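Long-range contact in chemotaxis transducer (Pseudomonas aeruginosa, PDB 6GCV), which probably senses nitrate by binding it directly to its PilJ-type ligand-binding domain, thereby steering chemotaxis: residues L30-R42 / Y96-V110. Residues are numbered along the deposited sequence; the frame is centred on the assembly and turned at random. Where two conformers were deposited one is given.
Sequences LSQKMAREALQLR and YRAMLDQVAQPASQV. With NA (sodium ion), chain E; ACT (acetate ion), chain G.
In the four-helix bundle of this PilJ-type sensor domain, helix 18-42 runs beside helix 80-103 in nearly the same direction, 26° between the local axes, and Arg42, at the end of helix 18-42, is tied to the loop leading into helix 112-137. At the other end the Tyr96 hydroxyl donates to the backbone oxygen of Ser31, OH to O 2.7 Å; the same hydroxyl bonds Ser119 on helix 112-137. Met34 SD makes an oblique Met-aromatic contact with Tyr96, 5.2 Å from the ring centroid, and presses on Leu100 CD1. At Ala38 and Ala104, both small, the backbones come within 4.4 Å, CA to CA: Ala38 CB meets Leu100 CD2 and Val103 CG1, while its carbonyl oxygen receives a CA-H...O contact from Ala104 CA. Leu41 CB packs on Ala104 CB at 3.9 Å. Arg42 reaches across, CG anti to the backbone N (chi1 -166°) and the chain straight as far as NE, which carries the guanidinium to the Gln105-Ser108 turn. Arg42 NH1 donates to Val103 O, which lies in the guanidinium plane, and to Ser108 OG at 3.0 Å. Arg42 NH2 donates to Ser108 O at 2.9 Å, making an end-on, two-nitrogen grip on that serine that fixes the group's rotation. Val110 CG2 sits over the centre of one guanidinium face, 3.5 Å above the plane, with Pro106 O offset toward the rim on the opposite face.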
ATOM      1  N   LEU A  30      -3.636   1.692   0.807  1.00 13.29           N
ATOM      2  CA  LEU A  30      -5.066   1.466   0.920  1.00 13.02           C
ATOM      3  C   LEU A  30      -5.689   1.192  -0.446  1.00 13.50           C
ATOM      4  O   LEU A  30      -6.606   0.363  -0.560  1.00 13.65           O
ATOM      5  CB  LEU A  30      -5.747   2.641   1.615  1.00 12.98           C
ATOM      6  CG  LEU A  30      -5.398   2.802   3.101  1.00 13.24           C
ATOM      7  CD1 LEU A  30      -5.835   4.151   3.606  1.00 15.03           C
ATOM      8  CD2 LEU A  30      -6.002   1.712   3.962  1.00 14.31           C
ATOM      9  N   SER A  31      -5.214   1.888  -1.474  1.00 13.68           N
ATOM     10  CA  SER A  31      -5.737   1.649  -2.809  1.00 13.38           C
ATOM     11  C   SER A  31      -5.611   0.190  -3.228  1.00 13.24           C
ATOM     12  O   SER A  31      -6.451  -0.314  -3.970  1.00 14.28           O
ATOM     13  CB  SER A  31      -5.062   2.587  -3.826  1.00 13.67           C
ATOM     14  OG  SER A  31      -3.739   2.181  -4.184  1.00 14.38           O
ATOM     15  N   GLN A  32      -4.531  -0.443  -2.796  1.00 13.16           N
ATOM     16  CA  GLN A  32      -4.283  -1.837  -3.143  1.00 12.85           C
ATOM     17  C   GLN A  32      -5.057  -2.816  -2.229  1.00 12.77           C
ATOM     18  O   GLN A  32      -5.587  -3.823  -2.700  1.00 13.33           O
ATOM     19  CB  GLN A  32      -2.777  -2.109  -3.128  1.00 13.10           C
ATOM     20  CG  GLN A  32      -2.017  -1.179  -4.046  1.00 13.47           C
ATOM     21  CD  GLN A  32      -2.502  -1.273  -5.450  1.00 13.96           C
ATOM     22  OE1 GLN A  32      -2.259  -2.295  -6.090  1.00 15.72           O
ATOM     23  NE2 GLN A  32      -3.226  -0.253  -5.928  1.00 14.98           N
ATOM     24  N   LYS A  33      -5.101  -2.486  -0.946  1.00 12.56           N
ATOM     25  CA  LYS A  33      -5.879  -3.294   0.006  1.00 12.99           C
ATOM     26  C   LYS A  33      -7.339  -3.392  -0.394  1.00 12.78           C
ATOM     27  O   LYS A  33      -7.942  -4.475  -0.346  1.00 13.36           O
ATOM     28  CB  LYS A  33      -5.703  -2.734   1.429  1.00 13.27           C
ATOM     29  CG  LYS A  33      -6.396  -3.550   2.521  1.00 14.78           C
ATOM     30  CD  LYS A  33      -5.970  -3.059   3.899  1.00 17.67           C
ATOM     31  CE  LYS A  33      -6.532  -3.946   4.998  1.00 20.52           C
ATOM     32  NZ  LYS A  33      -7.891  -3.493   5.356  1.00 25.81           N
ATOM     33  N   MET A  34      -7.915  -2.258  -0.789  1.00 12.59           N
ATOM     34  CA  MET A  34      -9.315  -2.277  -1.161  1.00 13.83           C
ATOM     35  C   MET A  34      -9.531  -3.125  -2.419  1.00 14.01           C
ATOM     36  O   MET A  34     -10.558  -3.808  -2.545  1.00 13.73           O
ATOM     37  CB  MET A  34      -9.925  -0.882  -1.251  1.00 17.47           C
ATOM     38  CG  MET A  34      -9.320  -0.014  -2.276  1.00 16.83           C
ATOM     39  SD  MET A  34      -9.929   1.689  -2.188  1.00 16.68           S
ATOM     40  CE  MET A  34      -9.260   2.481  -0.739  1.00 17.65           C
ATOM     41  N   ALA A  35      -8.586  -3.089  -3.349  1.00 13.77           N
ATOM     42  CA  ALA A  35      -8.719  -3.921  -4.536  1.00 14.37           C
ATOM     43  C   ALA A  35      -8.700  -5.412  -4.158  1.00 14.15           C
ATOM     44  O   ALA A  35      -9.499  -6.203  -4.657  1.00 14.38           O
ATOM     45  CB  ALA A  35      -7.625  -3.628  -5.534  1.00 15.50           C
ATOM     46  N   ARG A  36      -7.770  -5.798  -3.300  1.00 13.62           N
ATOM     47  CA  ARG A  36      -7.754  -7.175  -2.888  1.00 14.73           C
ATOM     48  C   ARG A  36      -9.034  -7.598  -2.181  1.00 12.76           C
ATOM     49  O   ARG A  36      -9.553  -8.676  -2.415  1.00 13.91           O
ATOM     50  CB  ARG A  36      -6.461  -7.563  -2.250  1.00 19.24           C
ATOM     51  CG  ARG A  36      -6.087  -7.025  -0.978  1.00 21.10           C
ATOM     52  CD  ARG A  36      -6.366  -7.981   0.165  1.00 22.66           C
ATOM     53  NE  ARG A  36      -5.771  -7.472   1.383  1.00 22.45           N
ATOM     54  CZ  ARG A  36      -6.077  -7.833   2.624  1.00 19.96           C
ATOM     55  NH1 ARG A  36      -7.206  -8.473   2.873  1.00 22.93           N
ATOM     56  NH2 ARG A  36      -5.341  -7.289   3.617  1.00 18.15           N
ATOM     57  N   GLU A  37      -9.552  -6.732  -1.318  1.00 13.10           N
ATOM     58  CA  GLU A  37     -10.805  -7.046  -0.624  1.00 13.16           C
ATOM     59  C   GLU A  37     -11.971  -7.183  -1.625  1.00 13.09           C
ATOM     60  O   GLU A  37     -12.838  -8.074  -1.442  1.00 13.57           O
ATOM     61  CB  GLU A  37     -11.090  -5.966   0.409  1.00 13.84           C
ATOM     62  CG  GLU A  37     -10.148  -6.033   1.584  1.00 14.86           C
ATOM     63  CD  GLU A  37     -10.150  -4.827   2.492  1.00 15.87           C
ATOM     64  OE1 GLU A  37     -10.521  -3.738   2.035  1.00 16.50           O
ATOM     65  OE2 GLU A  37      -9.726  -4.938   3.681  1.00 17.28           O
ATOM     66  N   ALA A  38     -12.036  -6.292  -2.613  1.00 13.01           N
ATOM     67  CA  ALA A  38     -13.115  -6.383  -3.609  1.00 12.79           C
ATOM     68  C   ALA A  38     -13.014  -7.646  -4.438  1.00 12.63           C
ATOM     69  O   ALA A  38     -14.032  -8.281  -4.747  1.00 13.18           O
ATOM     70  CB  ALA A  38     -13.109  -5.147  -4.475  1.00 13.77           C
ATOM     71  N   LEU A  39     -11.785  -8.014  -4.835  1.00 12.89           N
ATOM     72  CA  LEU A  39     -11.600  -9.243  -5.607  1.00 13.57           C
ATOM     73  C   LEU A  39     -11.958 -10.487  -4.775  1.00 13.48           C
ATOM     74  O   LEU A  39     -12.537 -11.452  -5.297  1.00 13.73           O
ATOM     75  CB  LEU A  39     -10.157  -9.339  -6.120  1.00 13.09           C
ATOM     76  CG  LEU A  39      -9.802  -8.265  -7.168  1.00 13.56           C
ATOM     77  CD1 LEU A  39      -8.288  -8.194  -7.294  1.00 14.81           C
ATOM     78  CD2 LEU A  39     -10.422  -8.541  -8.499  1.00 14.50           C
ATOM     79  N   GLN A  40     -11.650 -10.466  -3.496  1.00 12.93           N
ATOM     80  CA  GLN A  40     -12.025 -11.573  -2.635  1.00 13.98           C
ATOM     81  C   GLN A  40     -13.569 -11.713  -2.492  1.00 13.11           C
ATOM     82  O   GLN A  40     -14.112 -12.813  -2.471  1.00 14.12           O
ATOM     83  CB  GLN A  40     -11.347 -11.451  -1.295  1.00 15.19           C
ATOM     84  CG  GLN A  40     -11.466 -12.714  -0.465  1.00 16.58           C
ATOM     85  CD  GLN A  40     -10.424 -12.765   0.631  1.00 18.09           C
ATOM     86  OE1 GLN A  40      -9.313 -12.243   0.477  1.00 19.11           O
ATOM     87  NE2 GLN A  40     -10.768 -13.385   1.744  1.00 19.26           N
ATOM     88  N   LEU A  41     -14.235 -10.572  -2.407  1.00 13.41           N
ATOM     89  CA  LEU A  41     -15.700 -10.547  -2.471  1.00 13.14           C
ATOM     90  C   LEU A  41     -16.185 -11.104  -3.812  1.00 13.29           C
ATOM     91  O   LEU A  41     -17.169 -11.878  -3.844  1.00 13.55           O
ATOM     92  CB  LEU A  41     -16.236  -9.125  -2.240  1.00 13.92           C
ATOM     93  CG  LEU A  41     -16.196  -8.686  -0.767  1.00 13.68           C
ATOM     94  CD1 LEU A  41     -16.168  -7.186  -0.584  1.00 14.60           C
ATOM     95  CD2 LEU A  41     -17.408  -9.279  -0.012  1.00 14.31           C
ATOM     96  N   ARG A  42     -15.534 -10.765  -4.910  1.00 12.88           N
ATOM     97  CA  ARG A  42     -15.970 -11.325  -6.183  1.00 13.12           C
ATOM     98  C   ARG A  42     -15.908 -12.846  -6.208  1.00 13.65           C
ATOM     99  O   ARG A  42     -16.751 -13.507  -6.821  1.00 14.08           O
ATOM    100  CB  ARG A  42     -15.161 -10.727  -7.331  1.00 12.41           C
ATOM    101  CG  ARG A  42     -15.786 -11.014  -8.677  1.00 13.42           C
ATOM    102  CD  ARG A  42     -15.181 -10.195  -9.804  1.00 13.20           C
ATOM    103  NE  ARG A  42     -15.911 -10.336 -11.031  1.00 13.12           N
ATOM    104  CZ  ARG A  42     -17.108  -9.789 -11.270  1.00 14.15           C
ATOM    105  NH1 ARG A  42     -17.618  -8.922 -10.419  1.00 14.79           N
ATOM    106  NH2 ARG A  42     -17.727 -10.065 -12.401  1.00 15.71           N
ATOM    107  N   TYR A  96     -12.607   4.942  -9.647  1.00 17.40           N
ATOM    108  CA  TYR A  96     -12.111   3.683  -9.064  1.00 17.38           C
ATOM    109  C   TYR A  96     -13.054   3.162  -8.006  1.00 17.35           C
ATOM    110  O   TYR A  96     -13.330   1.950  -7.939  1.00 17.87           O
ATOM    111  CB  TYR A  96     -10.726   3.936  -8.467  1.00 16.21           C
ATOM    112  CG  TYR A  96     -10.010   2.734  -7.894  1.00 16.01           C
ATOM    113  CD1 TYR A  96      -9.655   1.647  -8.696  1.00 16.40           C
ATOM    114  CD2 TYR A  96      -9.661   2.697  -6.579  1.00 16.46           C
ATOM    115  CE1 TYR A  96      -8.946   0.571  -8.154  1.00 15.46           C
ATOM    116  CE2 TYR A  96      -8.936   1.650  -6.033  1.00 15.22           C
ATOM    117  CZ  TYR A  96      -8.551   0.603  -6.825  1.00 15.44           C
ATOM    118  OH  TYR A  96      -7.747  -0.418  -6.331  1.00 15.82           O
ATOM    119  N   ARG A  97     -13.556   4.060  -7.166  1.00 17.88           N
ATOM    120  CA  ARG A  97     -14.475   3.647  -6.098  1.00 19.25           C
ATOM    121  C   ARG A  97     -15.719   2.995  -6.685  1.00 18.28           C
ATOM    122  O   ARG A  97     -16.194   1.976  -6.193  1.00 19.98           O
ATOM    123  CB  ARG A  97     -14.812   4.844  -5.210  1.00 22.60           C
ATOM    124  CG  ARG A  97     -15.667   4.478  -3.999  1.00 27.79           C
ATOM    125  CD  ARG A  97     -16.064   5.732  -3.285  1.00 31.16           C
ATOM    126  NE  ARG A  97     -16.791   6.598  -4.186  1.00 37.10           N
ATOM    127  CZ  ARG A  97     -16.686   7.917  -4.218  1.00 37.58           C
ATOM    128  NH1 ARG A  97     -15.892   8.573  -3.362  1.00 41.87           N
ATOM    129  NH2 ARG A  97     -17.406   8.584  -5.096  1.00 40.35           N
ATOM    130  N   ALA A  98     -16.241   3.564  -7.770  1.00 17.54           N
ATOM    131  CA  ALA A  98     -17.422   2.967  -8.400  1.00 18.64           C
ATOM    132  C   ALA A  98     -17.079   1.584  -8.962  1.00 18.71           C
ATOM    133  O   ALA A  98     -17.874   0.666  -8.909  1.00 21.08           O
ATOM    134  CB  ALA A  98     -17.954   3.850  -9.496  1.00 20.99           C
ATOM    135  N   MET A  99     -15.874   1.419  -9.501  1.00 18.75           N
ATOM    136  CA  MET A  99     -15.458   0.120 -10.029  0.69 17.70           C
ATOM    137  C   MET A  99     -15.361  -0.913  -8.904  1.00 16.56           C
ATOM    138  O   MET A  99     -15.756  -2.053  -9.078  1.00 16.71           O
ATOM    139  CB  MET A  99     -14.080   0.212 -10.678  0.69 19.58           C
ATOM    140  CG  MET A  99     -13.996   0.977 -11.977  0.69 19.81           C
ATOM    141  SD  MET A  99     -12.251   1.128 -12.475  0.69 23.80           S
ATOM    142  CE  MET A  99     -12.500   2.143 -13.932  0.69 27.25           C
ATOM    143  N   LEU A 100     -14.822  -0.513  -7.749  1.00 17.94           N
ATOM    144  CA  LEU A 100     -14.723  -1.426  -6.600  1.00 17.00           C
ATOM    145  C   LEU A 100     -16.067  -2.019  -6.224  1.00 17.62           C
ATOM    146  O   LEU A 100     -16.179  -3.214  -5.976  1.00 17.16           O
ATOM    147  CB  LEU A 100     -14.149  -0.711  -5.362  1.00 18.01           C
ATOM    148  CG  LEU A 100     -12.686  -0.354  -5.401  1.00 18.36           C
ATOM    149  CD1 LEU A 100     -12.313   0.609  -4.311  1.00 18.53           C
ATOM    150  CD2 LEU A 100     -11.836  -1.581  -5.259  1.00 16.67           C
ATOM    151  N   ASP A 101     -17.078  -1.163  -6.179  0.59 18.63           N
ATOM    152  CA  ASP A 101     -18.409  -1.581  -5.829  0.59 20.17           C
ATOM    153  C   ASP A 101     -18.945  -2.626  -6.801  0.59 18.53           C
ATOM    154  O   ASP A 101     -19.634  -3.531  -6.396  0.59 20.80           O
ATOM    155  CB  ASP A 101     -19.309  -0.331  -5.859  0.59 24.88           C
ATOM    156  CG  ASP A 101     -20.747  -0.596  -5.444  0.59 30.88           C
ATOM    157  OD1 ASP A 101     -21.119  -1.734  -5.069  0.59 33.62           O
ATOM    158  OD2 ASP A 101     -21.520   0.384  -5.493  0.59 37.62           O
ATOM    159  N   GLN A 102     -18.636  -2.465  -8.085  1.00 16.66           N
ATOM    160  CA  GLN A 102     -19.060  -3.424  -9.108  1.00 16.53           C
ATOM    161  C   GLN A 102     -18.254  -4.731  -9.020  1.00 15.14           C
ATOM    162  O   GLN A 102     -18.821  -5.816  -9.078  1.00 15.49           O
ATOM    163  CB  GLN A 102     -18.908  -2.823 -10.485  1.00 18.71           C
ATOM    164  CG  GLN A 102     -19.848  -1.650 -10.724  1.00 22.33           C
ATOM    165  CD  GLN A 102     -21.295  -2.017 -10.507  1.00 24.19           C
ATOM    166  OE1 GLN A 102     -22.008  -1.365  -9.725  1.00 30.36           O
ATOM    167  NE2 GLN A 102     -21.750  -3.041 -11.193  1.00 26.10           N
ATOM    168  N   VAL A 103     -16.937  -4.625  -8.886  1.00 14.06           N
ATOM    169  CA  VAL A 103     -16.086  -5.803  -8.773  1.00 14.20           C
ATOM    170  C   VAL A 103     -16.513  -6.684  -7.647  1.00 13.06           C
ATOM    171  O   VAL A 103     -16.540  -7.909  -7.768  1.00 14.04           O
ATOM    172  CB  VAL A 103     -14.609  -5.389  -8.630  1.00 14.81           C
ATOM    173  CG1 VAL A 103     -13.724  -6.577  -8.221  1.00 14.86           C
ATOM    174  CG2 VAL A 103     -14.128  -4.778  -9.946  1.00 16.74           C
ATOM    175  N   ALA A 104     -16.856  -6.074  -6.518  1.00 13.70           N
ATOM    176  CA  ALA A 104     -17.190  -6.814  -5.308  1.00 13.96           C
ATOM    177  C   ALA A 104     -18.502  -7.618  -5.385  1.00 14.58           C
ATOM    178  O   ALA A 104     -18.765  -8.406  -4.483  1.00 16.32           O
ATOM    179  CB  ALA A 104     -17.228  -5.858  -4.132  1.00 13.93           C
ATOM    180  N   GLN A 105     -19.320  -7.367  -6.400  1.00 14.32           N
ATOM    181  CA  GLN A 105     -20.579  -8.073  -6.595  1.00 14.50           C
ATOM    182  C   GLN A 105     -20.338  -9.294  -7.499  1.00 14.52           C
ATOM    183  O   GLN A 105     -20.039  -9.128  -8.676  1.00 15.04           O
ATOM    184  CB  GLN A 105     -21.596  -7.158  -7.254  1.00 16.22           C
ATOM    185  CG  GLN A 105     -22.017  -5.981  -6.411  1.00 18.90           C
ATOM    186  CD  GLN A 105     -22.922  -5.049  -7.151  1.00 23.60           C
ATOM    187  OE1 GLN A 105     -23.944  -5.462  -7.661  1.00 30.36           O
ATOM    188  NE2 GLN A 105     -22.593  -3.800  -7.163  1.00 26.21           N
ATOM    189  N   PRO A 106     -20.456 -10.516  -6.959  1.00 14.25           N
ATOM    190  CA  PRO A 106     -20.095 -11.677  -7.771  1.00 13.99           C
ATOM    191  C   PRO A 106     -20.788 -11.804  -9.096  1.00 14.18           C
ATOM    192  O   PRO A 106     -20.222 -12.368 -10.021  1.00 16.62           O
ATOM    193  CB  PRO A 106     -20.377 -12.856  -6.846  1.00 15.61           C
ATOM    194  CG  PRO A 106     -20.165 -12.280  -5.477  1.00 16.12           C
ATOM    195  CD  PRO A 106     -20.748 -10.892  -5.571  1.00 15.56           C
ATOM    196  N   ALA A 107     -22.037 -11.356  -9.175  1.00 14.32           N
ATOM    197  CA  ALA A 107     -22.866 -11.539 -10.364  1.00 15.23           C
ATOM    198  C   ALA A 107     -22.864 -10.361 -11.301  1.00 15.39           C
ATOM    199  O   ALA A 107     -23.627 -10.343 -12.263  1.00 18.04           O
ATOM    200  CB  ALA A 107     -24.292 -11.900  -9.976  1.00 17.28           C
ATOM    201  N   SER A 108     -22.006  -9.361 -11.062  1.00 14.31           N
ATOM    202  CA  SER A 108     -21.965  -8.199 -11.958  1.00 15.13           C
ATOM    203  C   SER A 108     -21.172  -8.431 -13.230  1.00 14.66           C
ATOM    204  O   SER A 108     -20.408  -9.397 -13.349  1.00 15.32           O
ATOM    205  CB  SER A 108     -21.393  -7.000 -11.217  1.00 15.52           C
ATOM    206  OG  SER A 108     -19.991  -7.212 -11.057  1.00 15.11           O
ATOM    207  N   GLN A 109     -21.345  -7.527 -14.170  1.00 14.58           N
ATOM    208  CA  GLN A 109     -20.535  -7.473 -15.379  1.00 14.66           C
ATOM    209  C   GLN A 109     -19.461  -6.428 -15.187  1.00 15.75           C
ATOM    210  O   GLN A 109     -19.776  -5.262 -14.923  1.00 18.48           O
ATOM    211  CB  GLN A 109     -21.391  -7.072 -16.589  1.00 15.29           C
ATOM    212  CG  GLN A 109     -22.563  -8.012 -16.795  1.00 14.67           C
ATOM    213  CD  GLN A 109     -22.183  -9.460 -17.027  1.00 14.35           C
ATOM    214  OE1 GLN A 109     -21.197  -9.750 -17.698  1.00 15.58           O
ATOM    215  NE2 GLN A 109     -22.957 -10.379 -16.465  1.00 15.03           N
ATOM    216  N   VAL A 110     -18.193  -6.816 -15.316  1.00 14.98           N
ATOM    217  CA  VAL A 110     -17.081  -5.874 -15.159  0.66 15.43           C
ATOM    218  C   VAL A 110     -15.974  -6.235 -16.113  1.00 16.38           C
ATOM    219  O   VAL A 110     -15.936  -7.339 -16.655  1.00 20.85           O
ATOM    220  CB  VAL A 110     -16.490  -5.865 -13.737  0.66 17.77           C
ATOM    221  CG1 VAL A 110     -17.507  -5.474 -12.704  0.66 17.98           C
ATOM    222  CG2 VAL A 110     -15.932  -7.220 -13.399  0.66 18.58           C
TER
HETATM  223 NA    NA E 201     -13.174  -8.940   1.352  1.00 23.84          NA
HETATM  224  C   ACT G 203      -9.094  -7.512   5.773  0.54 17.61           C
HETATM  225  O   ACT G 203      -8.433  -8.567   6.039  0.54 25.84           O
HETATM  226  OXT ACT G 203      -9.537  -7.288   4.591  0.54 19.76           O
HETATM  227  CH3 ACT G 203      -9.166  -6.399   6.772  0.54 21.46           C
HETATM  228  O   HOH W   1     -18.133 -13.998  -9.355  1.00 23.46           O
HETATM  229  O   HOH W   2     -11.143  -9.146   3.294  1.00 21.17           O